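Local coordinates for putative cytoplasmic protein (Salmonella typhimurium, PDB 2GK3) that is of unknown function but probably has a glutamine amidotransferase-like fold and assembles into a hexamer, at residues L11-I16 with N248-I253; L46-K51 with P240-L245; G119-I124 with A145-V150; P175-F180 with P208-G213. One frame throughout, in Å; residues are numbered along the deposited sequence.

Contact 1. Residues L11-I16 with N248-I253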
# COMPACT_ATOMS: atom_id res chain seq x y z
N LEU E 11 1.06 -5.08 -42.58
CA LEU E 11 0.80 -5.77 -41.30
C LEU E 11 -0.12 -5.06 -40.34
O LEU E 11 0.11 -3.91 -39.98
CB LEU E 11 2.09 -6.03 -40.53
CG LEU E 11 3.34 -6.62 -41.16
CD1 LEU E 11 4.39 -6.75 -40.06
CD2 LEU E 11 3.07 -7.97 -41.85
N LYS E 12 -1.14 -5.79 -39.90
CA LYS E 12 -1.99 -5.34 -38.82
C LYS E 12 -1.56 -6.10 -37.57
O LYS E 12 -1.69 -7.34 -37.51
CB LYS E 12 -3.45 -5.64 -39.15
CG LYS E 12 -4.43 -4.80 -38.37
CD LYS E 12 -5.86 -5.27 -38.57
CE LYS E 12 -6.84 -4.09 -38.58
NZ LYS E 12 -6.70 -3.17 -37.39
N VAL E 13 -1.01 -5.38 -36.60
CA VAL E 13 -0.47 -6.00 -35.38
C VAL E 13 -1.16 -5.47 -34.12
O VAL E 13 -1.34 -4.26 -33.97
CB VAL E 13 1.06 -5.77 -35.28
CG1 VAL E 13 1.63 -6.27 -33.93
CG2 VAL E 13 1.77 -6.43 -36.45
N LEU E 14 -1.55 -6.38 -33.22
CA LEU E 14 -2.09 -6.02 -31.91
C LEU E 14 -0.94 -6.03 -30.90
O LEU E 14 -0.32 -7.05 -30.68
CB LEU E 14 -3.16 -7.04 -31.49
CG LEU E 14 -4.33 -6.69 -30.56
CD1 LEU E 14 -4.62 -7.86 -29.66
CD2 LEU E 14 -4.14 -5.43 -29.72
N PHE E 15 -0.65 -4.88 -30.30
CA PHE E 15 0.43 -4.81 -29.32
C PHE E 15 -0.17 -4.71 -27.91
O PHE E 15 -0.82 -3.72 -27.59
CB PHE E 15 1.36 -3.63 -29.62
CG PHE E 15 2.63 -3.61 -28.80
CD1 PHE E 15 3.85 -3.93 -29.37
CD2 PHE E 15 2.60 -3.26 -27.44
CE1 PHE E 15 5.02 -3.93 -28.61
CE2 PHE E 15 3.76 -3.25 -26.68
CZ PHE E 15 4.96 -3.58 -27.25
N ILE E 16 0.04 -5.74 -27.09
CA ILE E 16 -0.53 -5.78 -25.76
C ILE E 16 0.51 -5.54 -24.66
O ILE E 16 1.58 -6.16 -24.63
CB ILE E 16 -1.29 -7.09 -25.49
CG1 ILE E 16 -2.20 -7.45 -26.67
CG2 ILE E 16 -2.09 -6.99 -24.22
CD1 ILE E 16 -2.88 -8.83 -26.55
N ASN E 248 11.28 -6.55 -39.00
CA ASN E 248 11.62 -7.83 -39.62
C ASN E 248 11.06 -9.02 -38.86
O ASN E 248 10.59 -9.97 -39.48
CB ASN E 248 13.14 -8.04 -39.79
CG ASN E 248 13.79 -7.03 -40.70
OD1 ASN E 248 13.12 -6.31 -41.46
ND2 ASN E 248 15.13 -6.98 -40.65
N THR E 249 11.11 -8.99 -37.52
CA THR E 249 10.62 -10.16 -36.78
C THR E 249 9.10 -10.24 -36.83
O THR E 249 8.52 -11.34 -36.96
CB THR E 249 11.19 -10.33 -35.32
OG1 THR E 249 10.18 -10.07 -34.35
CG2 THR E 249 12.38 -9.47 -35.04
N LEU E 250 8.44 -9.08 -36.79
CA LEU E 250 6.98 -9.04 -37.00
C LEU E 250 6.61 -9.64 -38.35
O LEU E 250 5.74 -10.50 -38.43
CB LEU E 250 6.47 -7.60 -36.89
CG LEU E 250 6.41 -7.13 -35.45
CD1 LEU E 250 5.81 -5.74 -35.34
CD2 LEU E 250 5.62 -8.16 -34.61
N GLN E 251 7.34 -9.23 -39.37
CA GLN E 251 7.13 -9.64 -40.75
C GLN E 251 7.47 -11.13 -40.97
O GLN E 251 6.79 -11.83 -41.73
CB GLN E 251 8.00 -8.76 -41.66
CG GLN E 251 7.31 -8.29 -42.93
CD GLN E 251 6.95 -6.82 -42.89
OE1 GLN E 251 7.72 -5.99 -42.41
NE2 GLN E 251 5.77 -6.48 -43.43
N PHE E 252 8.51 -11.60 -40.29
CA PHE E 252 8.90 -13.00 -40.39
C PHE E 252 7.80 -13.98 -39.93
O PHE E 252 7.57 -15.02 -40.57
CB PHE E 252 10.21 -13.26 -39.62
CG PHE E 252 10.86 -14.58 -39.98
CD1 PHE E 252 11.58 -14.72 -41.17
CD2 PHE E 252 10.73 -15.69 -39.13
CE1 PHE E 252 12.17 -15.93 -41.51
CE2 PHE E 252 11.31 -16.90 -39.46
CZ PHE E 252 12.04 -17.03 -40.67
N ILE E 253 7.13 -13.64 -38.84
CA ILE E 253 6.15 -14.51 -38.20
C ILE E 253 4.68 -14.18 -38.57
O ILE E 253 3.74 -14.85 -38.12
CB ILE E 253 6.36 -14.55 -36.64
CG1 ILE E 253 5.86 -13.26 -35.98
CG2 ILE E 253 7.85 -14.76 -36.30
CD1 ILE E 253 5.95 -13.26 -34.45
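The side-chain amide nitrogen NE2 of Gln251 lies against the branched end of Leu11, 3.3 Å from its CG, with the methyl CD2 also close, at 3.5 Å from NE2. This is van der Waals contact rather than a hydrogen bond, and no polar bond joins the two segments. The amide arrives here because the glutamine chain is bent at chi2 (107°): its first bond heads past the strand, and the kink brings the far end back over the leucine. Leu11, with CG beside its own backbone N (chi1 -47°), meets two residues of the helix at once. Its whole branched end lies against the amide, and CD1 in addition reaches Leu250 CB at 3.9 Å. Two residues on, Val13 CG2 approaches Leu250 CD1 at 4.2 Å, a looser touch that completes a small apolar patch. The alternation of an extended chain is plain: Leu11, just before the strand, and Val13, within it, turn toward the helix, while Lys12 does not. Helix 242-253 thus rests on the start of strand 12-28, with Leu250 also reaching Val80 and Val82 of strand 80-84 and Leu49 of helix 43-51.

Contact 2. Residues L46-K51 with P240-L245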
# COMPACT_ATOMS: atom_id res chain seq x y z
N LEU E 46 6.58 1.75 -30.49
CA LEU E 46 5.34 1.92 -31.25
C LEU E 46 5.45 3.00 -32.34
O LEU E 46 4.86 2.87 -33.40
CB LEU E 46 4.15 2.19 -30.31
CG LEU E 46 3.81 1.10 -29.27
CD1 LEU E 46 2.85 1.63 -28.23
CD2 LEU E 46 3.27 -0.17 -29.94
N GLU E 47 6.23 4.05 -32.07
CA GLU E 47 6.50 5.08 -33.05
C GLU E 47 7.32 4.54 -34.22
O GLU E 47 7.09 4.90 -35.36
CB GLU E 47 7.21 6.26 -32.37
CG GLU E 47 7.46 7.47 -33.25
CD GLU E 47 6.25 7.90 -34.06
OE1 GLU E 47 5.10 7.72 -33.58
OE2 GLU E 47 6.45 8.42 -35.18
N CYS E 48 8.27 3.65 -33.92
CA CYS E 48 9.12 3.04 -34.94
C CYS E 48 8.34 2.10 -35.83
O CYS E 48 8.57 2.06 -37.04
CB CYS E 48 10.27 2.26 -34.29
SG CYS E 48 11.49 3.24 -33.43
N LEU E 49 7.44 1.33 -35.23
CA LEU E 49 6.60 0.43 -36.00
C LEU E 49 5.64 1.20 -36.89
O LEU E 49 5.36 0.78 -38.02
CB LEU E 49 5.84 -0.56 -35.10
CG LEU E 49 6.73 -1.40 -34.15
CD1 LEU E 49 5.92 -2.14 -33.08
CD2 LEU E 49 7.63 -2.36 -34.93
N ARG E 50 5.12 2.33 -36.38
CA ARG E 50 4.27 3.23 -37.15
C ARG E 50 5.00 3.71 -38.41
O ARG E 50 4.48 3.58 -39.52
CB ARG E 50 3.83 4.43 -36.30
CG ARG E 50 2.76 5.33 -36.93
CD ARG E 50 2.41 6.54 -36.04
NE ARG E 50 3.56 7.41 -35.79
CZ ARG E 50 4.19 7.55 -34.61
NH1 ARG E 50 3.80 6.88 -33.54
NH2 ARG E 50 5.23 8.37 -34.51
N LYS E 51 6.21 4.23 -38.21
CA LYS E 51 7.05 4.73 -39.31
C LYS E 51 7.49 3.65 -40.28
O LYS E 51 7.82 3.94 -41.43
CB LYS E 51 8.30 5.44 -38.76
CG LYS E 51 8.06 6.78 -38.09
CD LYS E 51 9.29 7.67 -38.31
CE LYS E 51 9.77 8.38 -37.05
NZ LYS E 51 8.68 9.11 -36.33
N PRO E 240 21.01 1.64 -34.93
CA PRO E 240 20.52 1.81 -36.30
C PRO E 240 19.59 0.71 -36.77
O PRO E 240 18.79 0.92 -37.68
CB PRO E 240 21.80 1.77 -37.13
CG PRO E 240 22.84 2.25 -36.24
CD PRO E 240 22.49 1.68 -34.89
N PHE E 241 19.68 -0.46 -36.14
CA PHE E 241 18.86 -1.60 -36.56
C PHE E 241 17.71 -1.92 -35.61
O PHE E 241 17.08 -2.97 -35.72
CB PHE E 241 19.76 -2.82 -36.81
CG PHE E 241 20.83 -2.59 -37.86
CD1 PHE E 241 20.50 -2.54 -39.21
CD2 PHE E 241 22.17 -2.44 -37.48
CE1 PHE E 241 21.49 -2.32 -40.18
CE2 PHE E 241 23.16 -2.24 -38.45
CZ PHE E 241 22.82 -2.17 -39.80
N TYR E 242 17.42 -1.01 -34.69
CA TYR E 242 16.32 -1.21 -33.75
C TYR E 242 15.01 -1.45 -34.51
O TYR E 242 14.30 -2.44 -34.25
CB TYR E 242 16.20 -0.02 -32.82
CG TYR E 242 15.18 -0.13 -31.71
CD1 TYR E 242 15.49 -0.78 -30.50
CD2 TYR E 242 13.94 0.47 -31.82
CE1 TYR E 242 14.57 -0.84 -29.45
CE2 TYR E 242 13.01 0.41 -30.78
CZ TYR E 242 13.31 -0.24 -29.61
OH TYR E 242 12.36 -0.28 -28.60
N THR E 243 14.72 -0.56 -35.46
CA THR E 243 13.45 -0.59 -36.18
C THR E 243 13.34 -1.84 -37.00
O THR E 243 12.32 -2.53 -36.95
CB THR E 243 13.24 0.66 -37.10
OG1 THR E 243 13.13 1.84 -36.29
CG2 THR E 243 11.98 0.53 -37.94
N ASP E 244 14.39 -2.12 -37.78
CA ASP E 244 14.41 -3.28 -38.68
C ASP E 244 14.29 -4.58 -37.92
O ASP E 244 13.67 -5.51 -38.41
CB ASP E 244 15.69 -3.30 -39.53
CG ASP E 244 15.77 -2.14 -40.52
OD1 ASP E 244 14.73 -1.47 -40.77
OD2 ASP E 244 16.88 -1.91 -41.04
N LEU E 245 14.90 -4.64 -36.73
CA LEU E 245 14.82 -5.83 -35.88
C LEU E 245 13.36 -6.17 -35.62
O LEU E 245 12.91 -7.25 -35.98
CB LEU E 245 15.57 -5.61 -34.55
CG LEU E 245 15.41 -6.65 -33.43
CD1 LEU E 245 15.82 -8.09 -33.85
CD2 LEU E 245 16.21 -6.23 -32.20
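Cys48 and Thr243 bring two helices to within 5.8 Å, measured between their CA atoms, and the cysteine side chain can be followed outward to see how such closeness is filled. Its CB, pointing at the other helix, meets Thr243 OG1 at 3.5 Å. One bond further, SG lies beside the backbone N of its own residue (chi1 -68°), a rotation that keeps it near the same hydroxyl oxygen, 3.6 Å from Thr243 OG1, and also brings it up to Tyr242. There the sulfur comes to the rim of the ring, 4.0 Å from Tyr242 CD2 and slightly further from CE2. It sits 80° off the ring normal, close to the plane, which makes this a sulfur-aromatic contact at the edge and not over a face. The helices involved are 43-51 and the first turn of 242-253, with Phe241 at the N-cap position of the latter, and both belong to what is probably a glutaminase-like fold. Small side chains at the nearest point allow the backbones to approach: the methyl Thr243 CG2 lies only 3.8 Å from the carbonyl oxygen of Cys48. Tyr242 points its ring into a cluster of aromatic residues, with Phe236 and Trp246 in edge-to-face contact, and its OH hydrogen-bonds to the backbone oxygen of Cys227.

Contact 3. Residues G119-I124 with A145-V150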
# COMPACT_ATOMS: atom_id res chain seq x y z
N GLY E 119 -2.16 -17.20 -37.02
CA GLY E 119 -1.64 -15.99 -36.41
C GLY E 119 -0.20 -16.07 -35.93
O GLY E 119 0.31 -17.16 -35.59
N GLY E 120 0.47 -14.92 -35.89
CA GLY E 120 1.79 -14.82 -35.25
C GLY E 120 1.75 -14.30 -33.81
O GLY E 120 0.87 -13.50 -33.42
N LEU E 121 2.73 -14.74 -33.03
CA LEU E 121 2.83 -14.35 -31.62
C LEU E 121 4.27 -14.00 -31.30
O LEU E 121 5.19 -14.80 -31.53
CB LEU E 121 2.34 -15.49 -30.71
CG LEU E 121 2.35 -15.28 -29.18
CD1 LEU E 121 1.52 -14.07 -28.84
CD2 LEU E 121 1.87 -16.52 -28.39
N LEU E 122 4.47 -12.79 -30.77
CA LEU E 122 5.77 -12.40 -30.26
C LEU E 122 5.61 -12.04 -28.78
O LEU E 122 4.73 -11.26 -28.42
CB LEU E 122 6.37 -11.23 -31.05
CG LEU E 122 7.50 -10.42 -30.37
CD1 LEU E 122 8.85 -11.21 -30.23
CD2 LEU E 122 7.72 -9.07 -31.07
N MSE E 123 6.44 -12.65 -27.93
CA MSE E 123 6.57 -12.22 -26.55
C MSE E 123 7.90 -11.49 -26.38
O MSE E 123 8.94 -11.96 -26.87
CB MSE E 123 6.47 -13.40 -25.57
CG MSE E 123 6.53 -12.95 -24.06
SE MSE E 123 5.91 -14.26 -22.79
CE MSE E 123 3.97 -14.08 -22.99
N ILE E 124 7.85 -10.35 -25.69
CA ILE E 124 9.04 -9.56 -25.40
C ILE E 124 9.31 -9.65 -23.91
O ILE E 124 8.39 -9.54 -23.09
CB ILE E 124 8.86 -8.08 -25.83
CG1 ILE E 124 8.67 -7.99 -27.35
CG2 ILE E 124 10.03 -7.19 -25.32
CD1 ILE E 124 8.35 -6.56 -27.89
N ALA E 145 2.22 -21.74 -22.41
CA ALA E 145 3.58 -22.30 -22.40
C ALA E 145 3.86 -23.19 -23.64
O ALA E 145 4.88 -23.03 -24.30
CB ALA E 145 3.86 -23.05 -21.08
N GLU E 146 2.93 -24.08 -23.99
CA GLU E 146 3.11 -24.96 -25.17
C GLU E 146 3.17 -24.25 -26.51
O GLU E 146 3.61 -24.84 -27.50
CB GLU E 146 2.00 -26.03 -25.24
CG GLU E 146 2.12 -27.12 -24.20
CD GLU E 146 3.30 -28.06 -24.45
OE1 GLU E 146 3.84 -28.08 -25.57
OE2 GLU E 146 3.70 -28.77 -23.50
N VAL E 147 2.70 -23.00 -26.55
CA VAL E 147 2.71 -22.24 -27.80
C VAL E 147 4.09 -21.62 -28.04
O VAL E 147 4.50 -21.43 -29.19
CB VAL E 147 1.57 -21.16 -27.86
CG1 VAL E 147 1.65 -20.31 -29.13
CG2 VAL E 147 0.19 -21.81 -27.78
N LEU E 148 4.82 -21.32 -26.97
CA LEU E 148 6.07 -20.55 -27.10
C LEU E 148 7.24 -21.44 -27.53
O LEU E 148 7.26 -22.63 -27.20
CB LEU E 148 6.41 -19.78 -25.81
CG LEU E 148 5.27 -18.89 -25.26
CD1 LEU E 148 5.66 -18.34 -23.90
CD2 LEU E 148 4.84 -17.74 -26.23
N PRO E 149 8.20 -20.88 -28.30
CA PRO E 149 9.31 -21.71 -28.77
C PRO E 149 10.46 -21.85 -27.74
O PRO E 149 11.58 -22.24 -28.10
CB PRO E 149 9.78 -20.97 -30.01
CG PRO E 149 9.53 -19.56 -29.70
CD PRO E 149 8.30 -19.51 -28.82
N VAL E 150 10.18 -21.50 -26.49
CA VAL E 150 11.15 -21.66 -25.39
C VAL E 150 10.51 -22.40 -24.22
O VAL E 150 9.28 -22.44 -24.08
CB VAL E 150 11.75 -20.29 -24.92
CG1 VAL E 150 12.49 -19.59 -26.05
CG2 VAL E 150 10.67 -19.36 -24.29
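Strand 120-124 runs between two parallel neighbours, 80-84 and 218-223, in a central sheet of the kind expected for the glutaminase-like family, and one of its faces is covered by the loop that leads to strand 150-151. Leu121 and Met123, two residues apart and so on the same face, meet Val147 and Leu148 of that loop through methyl groups and a selenium atom. Leu121 does most with a single branch: its CD2 touches Val147 CG1 and Leu148 CD2, each at 3.9 Å. This methyl is carried outward because CG is trans to the backbone N (chi1 -179°), extending the side chain from the strand toward the loop. It crosses Val147 at about a right angle, whereas Leu148 comes to it at a slant. The two methyls of Leu148 divide their work, for CD2 packs on Leu121 while CD1 approaches the selenium of Met123, modelled as selenomethionine, at 4.2 Å. All four side chains are buried, and the interface is purely apolar. Within the loop, Leu148 N bonds to Ala145 O at 3.2 Å; from outside it, the guanidinium group of Arg195 binds Ala145 O through NH2 and Leu148 O through NE. Across the strand, Leu122 points away from the loop toward Trp246 and Ile253, so strand 120-124 is sandwiched between the 145-150 loop and helix 242-253, with Leu121 also reaching Ile83 of strand 80-84.

Contact 4. Residues P175-F180 with P208-G213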
# COMPACT_ATOMS: atom_id res chain seq x y z
N PRO E 175 17.26 -14.25 -42.28
CA PRO E 175 16.59 -13.08 -42.91
C PRO E 175 16.30 -11.90 -41.98
O PRO E 175 16.48 -10.76 -42.39
CB PRO E 175 15.26 -13.66 -43.41
CG PRO E 175 15.46 -15.12 -43.54
CD PRO E 175 16.67 -15.53 -42.71
N VAL E 176 15.88 -12.16 -40.73
CA VAL E 176 15.50 -11.11 -39.79
C VAL E 176 16.67 -10.20 -39.40
O VAL E 176 16.51 -8.98 -39.25
CB VAL E 176 14.81 -11.70 -38.54
CG1 VAL E 176 14.79 -10.71 -37.38
CG2 VAL E 176 13.40 -12.17 -38.87
N VAL E 177 17.84 -10.79 -39.24
CA VAL E 177 19.00 -10.07 -38.72
C VAL E 177 20.12 -9.87 -39.75
O VAL E 177 21.12 -9.20 -39.46
CB VAL E 177 19.56 -10.78 -37.47
CG1 VAL E 177 18.50 -10.85 -36.36
CG2 VAL E 177 20.10 -12.18 -37.84
N ASN E 178 19.96 -10.45 -40.93
CA ASN E 178 20.98 -10.33 -41.95
C ASN E 178 21.39 -8.87 -42.21
O ASN E 178 20.53 -8.01 -42.46
CB ASN E 178 20.54 -11.04 -43.23
CG ASN E 178 21.62 -11.01 -44.31
OD1 ASN E 178 22.67 -11.62 -44.16
ND2 ASN E 178 21.36 -10.29 -45.39
N GLY E 179 22.69 -8.60 -42.13
CA GLY E 179 23.23 -7.27 -42.37
C GLY E 179 23.42 -6.41 -41.13
O GLY E 179 24.03 -5.34 -41.23
N PHE E 180 22.91 -6.85 -39.98
CA PHE E 180 22.99 -6.08 -38.74
C PHE E 180 24.43 -6.12 -38.24
O PHE E 180 25.15 -7.08 -38.52
CB PHE E 180 22.08 -6.66 -37.65
CG PHE E 180 20.59 -6.48 -37.88
CD1 PHE E 180 20.08 -6.10 -39.14
CD2 PHE E 180 19.69 -6.74 -36.84
CE1 PHE E 180 18.69 -5.95 -39.34
CE2 PHE E 180 18.31 -6.60 -37.04
CZ PHE E 180 17.81 -6.20 -38.30
N PRO E 208 19.72 -18.03 -24.96
CA PRO E 208 19.02 -17.53 -26.15
C PRO E 208 18.49 -16.10 -25.93
O PRO E 208 18.14 -15.74 -24.78
CB PRO E 208 17.86 -18.52 -26.34
CG PRO E 208 17.77 -19.29 -25.11
CD PRO E 208 19.05 -19.19 -24.35
N LEU E 209 18.49 -15.30 -27.00
CA LEU E 209 17.91 -13.95 -26.95
C LEU E 209 16.77 -13.77 -27.96
O LEU E 209 15.70 -13.26 -27.62
CB LEU E 209 18.99 -12.87 -27.14
CG LEU E 209 18.54 -11.41 -27.29
CD1 LEU E 209 17.82 -10.91 -26.04
CD2 LEU E 209 19.71 -10.49 -27.62
N LEU E 210 17.01 -14.18 -29.20
CA LEU E 210 15.97 -14.16 -30.22
C LEU E 210 15.74 -15.57 -30.75
O LEU E 210 16.67 -16.19 -31.24
CB LEU E 210 16.33 -13.19 -31.36
CG LEU E 210 15.29 -12.94 -32.46
CD1 LEU E 210 13.94 -12.37 -31.92
CD2 LEU E 210 15.88 -12.04 -33.54
N VAL E 211 14.50 -16.04 -30.64
CA VAL E 211 14.15 -17.43 -30.96
C VAL E 211 12.87 -17.48 -31.80
O VAL E 211 11.87 -16.84 -31.45
CB VAL E 211 13.92 -18.28 -29.66
CG1 VAL E 211 13.54 -19.73 -30.02
CG2 VAL E 211 15.16 -18.25 -28.74
N PHE E 212 12.92 -18.24 -32.90
CA PHE E 212 11.77 -18.41 -33.80
C PHE E 212 11.25 -19.85 -33.77
O PHE E 212 12.02 -20.80 -33.73
CB PHE E 212 12.13 -17.99 -35.24
CG PHE E 212 12.41 -16.51 -35.38
CD1 PHE E 212 11.37 -15.61 -35.56
CD2 PHE E 212 13.71 -16.03 -35.30
CE1 PHE E 212 11.62 -14.25 -35.65
CE2 PHE E 212 13.97 -14.67 -35.40
CZ PHE E 212 12.93 -13.78 -35.57
N GLY E 213 9.94 -20.00 -33.78
CA GLY E 213 9.36 -21.33 -33.90
C GLY E 213 8.06 -21.36 -34.67
O GLY E 213 7.69 -20.39 -35.33
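Val176 and Phe212 make the tight part of this contact. The ring tip, Phe212 CZ, lies 3.7 Å from Val176 CG2 and 4.0 Å from Val176 CG1, fitting against both branches of the valine. The two side chains come from opposite directions, and CG2 meets the ring obliquely. Beside them the packing relaxes slightly: Leu210 CD2 is 4.0 Å from Val177 CG1 and 4.2 Å from Val176 CG1. Leu210 and Val177 slide past each other in opposite directions, the leucine being sent across by a chi1 of -174°, which sets CG anti to the main-chain nitrogen. Leu210, where strand 207-215 turns a corner, and Phe212, two residues on, both turn toward loop 175-180. This side also receives helix 242-253, for Phe252 stands edge-to-face to the Phe212 ring, and Val176 O accepts a hydrogen bond from Asn248 ND2. On the solvent side the loop swings outward as a type II beta turn from Val177 to Phe180, closed by Phe180 N to Val177 O at 3.0 Å. Its two central residues, Asn178 and Gly179, are exposed and lie away from the strand, Gly179 taking the positive phi (94°) of the third turn position. Phe180 then folds back so that one ring face lies over Val177 CA, 3.8 Å above the ring plane, while its ring also stacks with that of Phe241.

In the fold
Helix 242-253 is the element on which the four contacts converge. It supplies one side of contacts 1 and 2, whose centres are about 12 Å apart, and its residues also touch those of contacts 3 and 4, whose centres lie about 12 and 14 Å from that of contact 1. Contacts 2 and 3 are the most distant pair, about 21 Å between centres, and do not touch. Along the chain, contact 1 encloses contact 2, which in turn encloses contact 3 and then contact 4 in series. The C-terminal helix thus returns to the N-terminal strand and touches elements from the middle of the chain, all within one subunit of the hexamer.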